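Local structure of adenosine 5'-monophosphoramidase (Candida albicans, 6IQ1) at residues Phe20-Leu32 with Glu39-Ala51. The protein probably hydrolyses adenosine 5'-monophosphoramidates to AMP and an amine or ammonia, as a homodimeric member of the histidine triad (HINT) family. Numbering follows the deposited sequence.
With ZN (zinc ion), chain H.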
ATOM      1  N   PHE D  20      -6.247  15.191  13.698  1.00 38.40           N
ATOM      2  CA  PHE D  20      -6.193  16.256  12.690  1.00 37.45           C
ATOM      3  C   PHE D  20      -6.827  15.746  11.394  1.00 39.47           C
ATOM      4  O   PHE D  20      -6.148  15.196  10.524  1.00 38.05           O
ATOM      5  CB  PHE D  20      -4.754  16.703  12.466  1.00 37.94           C
ATOM      6  CG  PHE D  20      -4.113  17.331  13.676  1.00 42.81           C
ATOM      7  CD1 PHE D  20      -4.267  18.686  13.940  1.00 44.04           C
ATOM      8  CD2 PHE D  20      -3.352  16.567  14.550  1.00 39.88           C
ATOM      9  CE1 PHE D  20      -3.680  19.267  15.054  1.00 39.85           C
ATOM     10  CE2 PHE D  20      -2.767  17.144  15.661  1.00 43.23           C
ATOM     11  CZ  PHE D  20      -2.932  18.497  15.912  1.00 41.12           C
ATOM     12  N   LYS D  21      -8.134  15.968  11.246  1.00 30.82           N
ATOM     13  CA  LYS D  21      -8.906  15.319  10.190  1.00 36.86           C
ATOM     14  C   LYS D  21      -8.666  15.953   8.821  1.00 36.68           C
ATOM     15  O   LYS D  21      -8.539  17.172   8.687  1.00 36.38           O
ATOM     16  CB  LYS D  21     -10.400  15.364  10.518  1.00 37.89           C
ATOM     17  CG  LYS D  21     -11.279  14.699   9.479  1.00 37.78           C
ATOM     18  CD  LYS D  21     -12.742  14.782   9.868  1.00 44.05           C
ATOM     19  CE  LYS D  21     -13.443  15.940   9.175  1.00 45.30           C
ATOM     20  NZ  LYS D  21     -14.612  15.469   8.367  1.00 47.81           N
ATOM     21  N   LEU D  22      -8.628  15.112   7.786  1.00 34.56           N
ATOM     22  CA  LEU D  22      -8.347  15.588   6.445  1.00 32.04           C
ATOM     23  C   LEU D  22      -9.557  15.263   5.582  1.00 31.67           C
ATOM     24  O   LEU D  22     -10.549  15.995   5.612  1.00 35.16           O
ATOM     25  CB  LEU D  22      -7.021  14.991   5.943  1.00 31.89           C
ATOM     26  CG  LEU D  22      -5.697  15.517   6.544  1.00 31.12           C
ATOM     27  CD1 LEU D  22      -4.517  14.742   6.015  1.00 27.55           C
ATOM     28  CD2 LEU D  22      -5.489  16.997   6.245  1.00 30.50           C
ATOM     29  N   ILE D  23      -9.529  14.191   4.814  1.00 33.84           N
ATOM     30  CA  ILE D  23     -10.652  13.790   3.983  1.00 29.88           C
ATOM     31  C   ILE D  23     -11.428  12.717   4.727  1.00 28.79           C
ATOM     32  O   ILE D  23     -10.837  11.785   5.279  1.00 33.03           O
ATOM     33  CB  ILE D  23     -10.169  13.293   2.609  1.00 31.47           C
ATOM     34  CG1 ILE D  23      -9.697  14.481   1.747  1.00 31.16           C
ATOM     35  CG2 ILE D  23     -11.255  12.484   1.899  1.00 28.83           C
ATOM     36  CD1 ILE D  23      -9.114  14.081   0.382  1.00 30.54           C
ATOM     37  N   GLU D  24     -12.743  12.854   4.769  1.00 30.00           N
ATOM     38  CA  GLU D  24     -13.598  11.792   5.276  1.00 30.01           C
ATOM     39  C   GLU D  24     -14.655  11.429   4.235  1.00 31.57           C
ATOM     40  O   GLU D  24     -15.103  12.269   3.450  1.00 26.43           O
ATOM     41  CB  GLU D  24     -14.269  12.181   6.581  1.00 29.57           C
ATOM     42  CG  GLU D  24     -14.901  10.998   7.262  1.00 34.61           C
ATOM     43  CD  GLU D  24     -15.683  11.363   8.505  1.00 40.97           C
ATOM     44  OE1 GLU D  24     -15.425  12.445   9.103  1.00 41.31           O
ATOM     45  OE2 GLU D  24     -16.555  10.540   8.876  1.00 37.41           O
ATOM     46  N   THR D  25     -15.046  10.160   4.250  1.00 30.25           N
ATOM     47  CA  THR D  25     -15.937   9.561   3.269  1.00 29.58           C
ATOM     48  C   THR D  25     -16.951   8.726   4.047  1.00 35.43           C
ATOM     49  O   THR D  25     -16.781   8.485   5.244  1.00 32.03           O
ATOM     50  CB  THR D  25     -15.103   8.736   2.247  1.00 33.06           C
ATOM     51  OG1 THR D  25     -14.520   9.604   1.263  1.00 32.25           O
ATOM     52  CG2 THR D  25     -15.889   7.682   1.559  1.00 40.46           C
ATOM     53  N   ALA D  26     -18.042   8.335   3.385  1.00 31.26           N
ATOM     54  CA  ALA D  26     -18.954   7.373   3.995  1.00 33.30           C
ATOM     55  C   ALA D  26     -18.202   6.162   4.537  1.00 35.29           C
ATOM     56  O   ALA D  26     -18.561   5.616   5.587  1.00 37.27           O
ATOM     57  CB  ALA D  26     -20.011   6.928   2.979  1.00 27.07           C
ATOM     58  N   LYS D  27     -17.147   5.734   3.845  1.00 31.86           N
ATOM     59  CA  LYS D  27     -16.437   4.520   4.213  1.00 36.79           C
ATOM     60  C   LYS D  27     -15.017   4.730   4.740  1.00 33.66           C
ATOM     61  O   LYS D  27     -14.480   3.816   5.373  1.00 32.11           O
ATOM     62  CB  LYS D  27     -16.398   3.556   3.013  1.00 34.75           C
ATOM     63  CG  LYS D  27     -17.704   2.782   2.838  1.00 34.89           C
ATOM     64  CD  LYS D  27     -17.794   2.133   1.454  1.00 38.04           C
ATOM     65  CE  LYS D  27     -19.229   1.719   1.108  1.00 36.23           C
ATOM     66  NZ  LYS D  27     -19.853   0.877   2.175  1.00 43.98           N
ATOM     67  N   THR D  28     -14.405   5.895   4.532  1.00 30.52           N
ATOM     68  CA  THR D  28     -12.992   6.058   4.833  1.00 29.72           C
ATOM     69  C   THR D  28     -12.752   7.284   5.707  1.00 30.43           C
ATOM     70  O   THR D  28     -13.473   8.280   5.608  1.00 32.36           O
ATOM     71  CB  THR D  28     -12.189   6.161   3.519  1.00 32.12           C
ATOM     72  OG1 THR D  28     -12.365   4.958   2.764  1.00 28.84           O
ATOM     73  CG2 THR D  28     -10.713   6.352   3.788  1.00 26.86           C
ATOM     74  N   TYR D  29     -11.716   7.210   6.555  1.00 26.34           N
ATOM     75  CA  TYR D  29     -11.332   8.308   7.443  1.00 27.61           C
ATOM     76  C   TYR D  29      -9.823   8.539   7.394  1.00 29.68           C
ATOM     77  O   TYR D  29      -9.033   7.595   7.558  1.00 28.30           O
ATOM     78  CB  TYR D  29     -11.773   8.022   8.886  1.00 26.27           C
ATOM     79  CG  TYR D  29     -11.601   9.200   9.815  1.00 29.15           C
ATOM     80  CD1 TYR D  29     -10.367   9.478  10.402  1.00 29.89           C
ATOM     81  CD2 TYR D  29     -12.663  10.034  10.107  1.00 34.87           C
ATOM     82  CE1 TYR D  29     -10.198  10.552  11.237  1.00 31.87           C
ATOM     83  CE2 TYR D  29     -12.507  11.115  10.964  1.00 37.87           C
ATOM     84  CZ  TYR D  29     -11.273  11.370  11.520  1.00 38.10           C
ATOM     85  OH  TYR D  29     -11.107  12.450  12.358  1.00 40.66           O
ATOM     86  N   SER D  30      -9.412   9.791   7.210  1.00 26.33           N
ATOM     87  CA  SER D  30      -7.986  10.077   7.122  1.00 30.28           C
ATOM     88  C   SER D  30      -7.606  11.297   7.959  1.00 29.51           C
ATOM     89  O   SER D  30      -8.404  12.214   8.165  1.00 30.50           O
ATOM     90  CB  SER D  30      -7.549  10.251   5.652  1.00 24.05           C
ATOM     91  OG  SER D  30      -8.229  11.319   5.037  1.00 30.87           O
ATOM     92  N   PHE D  31      -6.359  11.300   8.424  1.00 29.12           N
ATOM     93  CA  PHE D  31      -5.872  12.256   9.405  1.00 31.57           C
ATOM     94  C   PHE D  31      -4.350  12.186   9.454  1.00 32.10           C
ATOM     95  O   PHE D  31      -3.740  11.198   9.031  1.00 31.74           O
ATOM     96  CB  PHE D  31      -6.474  11.997  10.799  1.00 29.23           C
ATOM     97  CG  PHE D  31      -6.219  10.608  11.335  1.00 28.76           C
ATOM     98  CD1 PHE D  31      -6.931   9.511  10.857  1.00 31.08           C
ATOM     99  CD2 PHE D  31      -5.290  10.399  12.333  1.00 31.57           C
ATOM    100  CE1 PHE D  31      -6.702   8.227  11.357  1.00 29.86           C
ATOM    101  CE2 PHE D  31      -5.056   9.118  12.849  1.00 35.24           C
ATOM    102  CZ  PHE D  31      -5.754   8.030  12.360  1.00 32.12           C
ATOM    103  N   LEU D  32      -3.752  13.261   9.978  1.00 34.79           N
ATOM    104  CA  LEU D  32      -2.302  13.375  10.101  1.00 30.60           C
ATOM    105  C   LEU D  32      -1.735  12.361  11.088  1.00 35.61           C
ATOM    106  O   LEU D  32      -2.322  12.088  12.143  1.00 32.27           O
ATOM    107  CB  LEU D  32      -1.924  14.774  10.570  1.00 28.67           C
ATOM    108  CG  LEU D  32      -1.943  15.907   9.549  1.00 34.12           C
ATOM    109  CD1 LEU D  32      -1.665  17.251  10.239  1.00 32.52           C
ATOM    110  CD2 LEU D  32      -0.942  15.656   8.419  1.00 29.77           C
ATOM    111  N   GLU D  39       6.950  14.968   6.529  1.00 36.88           N
ATOM    112  CA  GLU D  39       6.203  16.160   6.914  1.00 39.84           C
ATOM    113  C   GLU D  39       4.691  15.911   6.957  1.00 45.11           C
ATOM    114  O   GLU D  39       4.055  16.032   8.019  1.00 47.64           O
ATOM    115  CB  GLU D  39       6.535  17.320   5.983  1.00 36.35           C
ATOM    116  CG  GLU D  39       5.868  18.594   6.448  1.00 42.41           C
ATOM    117  CD  GLU D  39       6.273  19.798   5.652  1.00 50.36           C
ATOM    118  OE1 GLU D  39       7.083  19.649   4.705  1.00 54.83           O
ATOM    119  OE2 GLU D  39       5.781  20.897   5.984  1.00 55.84           O
ATOM    120  N   ALA D  40       4.092  15.581   5.822  1.00 36.69           N
ATOM    121  CA  ALA D  40       2.642  15.370   5.792  1.00 31.81           C
ATOM    122  C   ALA D  40       2.307  13.888   5.713  1.00 31.27           C
ATOM    123  O   ALA D  40       1.559  13.447   4.843  1.00 30.97           O
ATOM    124  CB  ALA D  40       2.015  16.130   4.631  1.00 33.28           C
ATOM    125  N   HIS D  41       2.918  13.109   6.598  1.00 29.72           N
ATOM    126  CA  HIS D  41       2.589  11.704   6.813  1.00 32.69           C
ATOM    127  C   HIS D  41       1.109  11.569   7.185  1.00 32.92           C
ATOM    128  O   HIS D  41       0.685  12.025   8.253  1.00 32.94           O
ATOM    129  CB  HIS D  41       3.513  11.159   7.907  1.00 32.21           C
ATOM    130  CG  HIS D  41       3.414   9.685   8.151  1.00 29.93           C
ATOM    131  ND1 HIS D  41       4.316   9.014   8.954  1.00 32.70           N
ATOM    132  CD2 HIS D  41       2.526   8.757   7.733  1.00 29.82           C
ATOM    133  CE1 HIS D  41       3.988   7.739   9.019  1.00 28.15           C
ATOM    134  NE2 HIS D  41       2.906   7.555   8.283  1.00 30.54           N
ATOM    135  N   VAL D  42       0.313  10.965   6.308  1.00 31.85           N
ATOM    136  CA  VAL D  42      -1.125  10.842   6.505  1.00 31.29           C
ATOM    137  C   VAL D  42      -1.450   9.379   6.735  1.00 30.33           C
ATOM    138  O   VAL D  42      -0.771   8.496   6.207  1.00 32.42           O
ATOM    139  CB  VAL D  42      -1.900  11.402   5.293  1.00 30.70           C
ATOM    140  CG1 VAL D  42      -3.416  11.175   5.433  1.00 27.56           C
ATOM    141  CG2 VAL D  42      -1.584  12.877   5.120  1.00 31.07           C
ATOM    142  N   LEU D  43      -2.462   9.123   7.568  1.00 31.31           N
ATOM    143  CA  LEU D  43      -3.036   7.794   7.735  1.00 30.31           C
ATOM    144  C   LEU D  43      -4.402   7.766   7.073  1.00 30.12           C
ATOM    145  O   LEU D  43      -5.119   8.764   7.082  1.00 27.92           O
ATOM    146  CB  LEU D  43      -3.191   7.401   9.205  1.00 29.56           C
ATOM    147  CG  LEU D  43      -1.926   7.467  10.046  1.00 35.61           C
ATOM    148  CD1 LEU D  43      -2.291   7.356  11.501  1.00 31.93           C
ATOM    149  CD2 LEU D  43      -0.930   6.380   9.630  1.00 31.22           C
ATOM    150  N   ILE D  44      -4.749   6.614   6.501  1.00 27.69           N
ATOM    151  CA  ILE D  44      -6.011   6.427   5.795  1.00 28.51           C
ATOM    152  C   ILE D  44      -6.585   5.096   6.248  1.00 26.88           C
ATOM    153  O   ILE D  44      -5.947   4.053   6.069  1.00 29.44           O
ATOM    154  CB  ILE D  44      -5.843   6.430   4.266  1.00 28.53           C
ATOM    155  CG1 ILE D  44      -5.137   7.703   3.787  1.00 24.89           C
ATOM    156  CG2 ILE D  44      -7.190   6.242   3.597  1.00 29.76           C
ATOM    157  CD1 ILE D  44      -3.636   7.544   3.613  1.00 27.31           C
ATOM    158  N   ILE D  45      -7.770   5.125   6.849  1.00 28.40           N
ATOM    159  CA  ILE D  45      -8.316   3.922   7.475  1.00 27.91           C
ATOM    160  C   ILE D  45      -9.748   3.652   7.017  1.00 30.11           C
ATOM    161  O   ILE D  45     -10.550   4.582   6.823  1.00 29.40           O
ATOM    162  CB  ILE D  45      -8.235   4.015   9.011  1.00 32.27           C
ATOM    163  CG1 ILE D  45      -9.256   5.010   9.566  1.00 27.03           C
ATOM    164  CG2 ILE D  45      -6.808   4.395   9.469  1.00 28.28           C
ATOM    165  CD1 ILE D  45      -9.157   5.166  11.073  1.00 32.04           C
ATOM    166  N   PRO D  46     -10.106   2.391   6.811  1.00 29.90           N
ATOM    167  CA  PRO D  46     -11.523   2.053   6.684  1.00 30.58           C
ATOM    168  C   PRO D  46     -12.220   2.254   8.022  1.00 32.10           C
ATOM    169  O   PRO D  46     -11.612   2.119   9.086  1.00 32.73           O
ATOM    170  CB  PRO D  46     -11.498   0.576   6.278  1.00 32.80           C
ATOM    171  CG  PRO D  46     -10.237   0.052   6.890  1.00 35.01           C
ATOM    172  CD  PRO D  46      -9.239   1.197   6.834  1.00 32.30           C
ATOM    173  N   LYS D  47     -13.512   2.595   7.967  1.00 33.74           N
ATOM    174  CA  LYS D  47     -14.267   2.785   9.205  1.00 36.80           C
ATOM    175  C   LYS D  47     -14.618   1.452   9.852  1.00 39.42           C
ATOM    176  O   LYS D  47     -14.698   1.358  11.084  1.00 51.40           O
ATOM    177  CB  LYS D  47     -15.520   3.602   8.938  1.00 29.77           C
ATOM    178  CG  LYS D  47     -15.261   5.104   8.898  1.00 32.55           C
ATOM    179  CD  LYS D  47     -16.329   5.817   8.056  1.00 35.25           C
ATOM    180  CE  LYS D  47     -16.207   7.329   8.169  1.00 34.65           C
ATOM    181  NZ  LYS D  47     -17.472   8.022   7.764  1.00 33.01           N
ATOM    182  N   HIS D  48     -14.810   0.424   9.041  1.00 33.45           N
ATOM    183  CA  HIS D  48     -14.966  -0.942   9.518  1.00 32.28           C
ATOM    184  C   HIS D  48     -13.714  -1.403  10.260  1.00 38.11           C
ATOM    185  O   HIS D  48     -12.593  -1.274   9.749  1.00 36.35           O
ATOM    186  CB  HIS D  48     -15.231  -1.830   8.302  1.00 32.95           C
ATOM    187  CG  HIS D  48     -15.602  -3.238   8.629  1.00 32.40           C
ATOM    188  ND1 HIS D  48     -14.671  -4.189   8.989  1.00 35.21           N
ATOM    189  CD2 HIS D  48     -16.797  -3.870   8.599  1.00 30.13           C
ATOM    190  CE1 HIS D  48     -15.281  -5.340   9.199  1.00 33.91           C
ATOM    191  NE2 HIS D  48     -16.572  -5.173   8.968  1.00 38.30           N
ATOM    192  N   HIS D  49     -13.894  -1.974  11.453  1.00 37.33           N
ATOM    193  CA  HIS D  49     -12.740  -2.415  12.239  1.00 34.21           C
ATOM    194  C   HIS D  49     -12.292  -3.801  11.785  1.00 33.24           C
ATOM    195  O   HIS D  49     -12.961  -4.801  12.060  1.00 32.18           O
ATOM    196  CB  HIS D  49     -13.049  -2.435  13.734  1.00 34.88           C
ATOM    197  CG  HIS D  49     -11.913  -2.947  14.564  1.00 32.76           C
ATOM    198  ND1 HIS D  49     -10.992  -2.112  15.163  1.00 35.25           N
ATOM    199  CD2 HIS D  49     -11.518  -4.210  14.856  1.00 33.70           C
ATOM    200  CE1 HIS D  49     -10.088  -2.835  15.800  1.00 32.04           C
ATOM    201  NE2 HIS D  49     -10.385  -4.112  15.631  1.00 32.41           N
ATOM    202  N   GLY D  50     -11.147  -3.868  11.121  1.00 35.14           N
ATOM    203  CA  GLY D  50     -10.466  -5.135  10.907  1.00 31.85           C
ATOM    204  C   GLY D  50      -8.991  -4.988  11.215  1.00 31.37           C
ATOM    205  O   GLY D  50      -8.393  -3.932  11.007  1.00 32.42           O
ATOM    206  N   ALA D  51      -8.400  -6.059  11.725  1.00 33.12           N
ATOM    207  CA  ALA D  51      -7.001  -5.930  12.110  1.00 34.16           C
ATOM    208  C   ALA D  51      -6.086  -5.975  10.892  1.00 30.68           C
ATOM    209  O   ALA D  51      -5.163  -5.163  10.782  1.00 29.55           O
ATOM    210  CB  ALA D  51      -6.626  -7.014  13.122  1.00 29.64           C
TER
HETATM  211 ZN    ZN H 201     -10.646  -0.139  15.229  1.00 46.06          ZN
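Phe31 sets its ring against Leu43 and Ile45 on one face of the sheet. CG of Phe31 sits between its own backbone N and carbonyl carbon (chi1 57°), which swings the ring across to the neighbouring strand; Leu43 CB lies over one ring face, offset toward the rim, and Leu43 CD1 touches CE2 of Phe31 at 3.5 Å. Ile45 comes from the side, roughly at right angles, its CD1 meeting the ring edge near the plane at Phe31 CE1. Helix 8-14 packs on this face through Ile12 and Ile13. On the other face Thr28 CG2 and Ile44 CG2 are 3.5 Å apart, and Leu71 of helix 58-74 lies against Ile44. Toward the other end of the strand pair, Leu22 of the adjoining strand and Val42 meet tip to tip, Leu22 CD1 to Val42 CG2 3.6 Å.

The frame is an antiparallel beta hairpin in the HIT fold, strands 28-32 and 42-46, with strand 21-24 beyond the first and 107-112, which begins within the histidine triad motif, beyond the second. Tyr29 with Ile45 and Phe31 with Leu43 are the hydrogen-bonded pairs; of the backbone bonds the straightest runs from Leu43 N to Phe31 O, with an N-H...O angle of 173°. Just past the strand, Lys47 N still reaches Lys27 O.

From there the extended side chain of Lys47 runs past the 25-27 turn. Its NZ gives a hydrogen bond to Thr25 O at 2.7 Å, in the carbonyl plane, and a salt bridge to the anti lone pair of Glu24 OE2 at 2.9 Å. Lys21 NZ makes a second salt bridge, to Glu24 OE1, at 3.2 Å, so two lysines share one glutamate. Two residues beyond Lys47, His49 ND1 binds the zinc ion at 2.0 Å, alongside Cys7, Cys10 and His104.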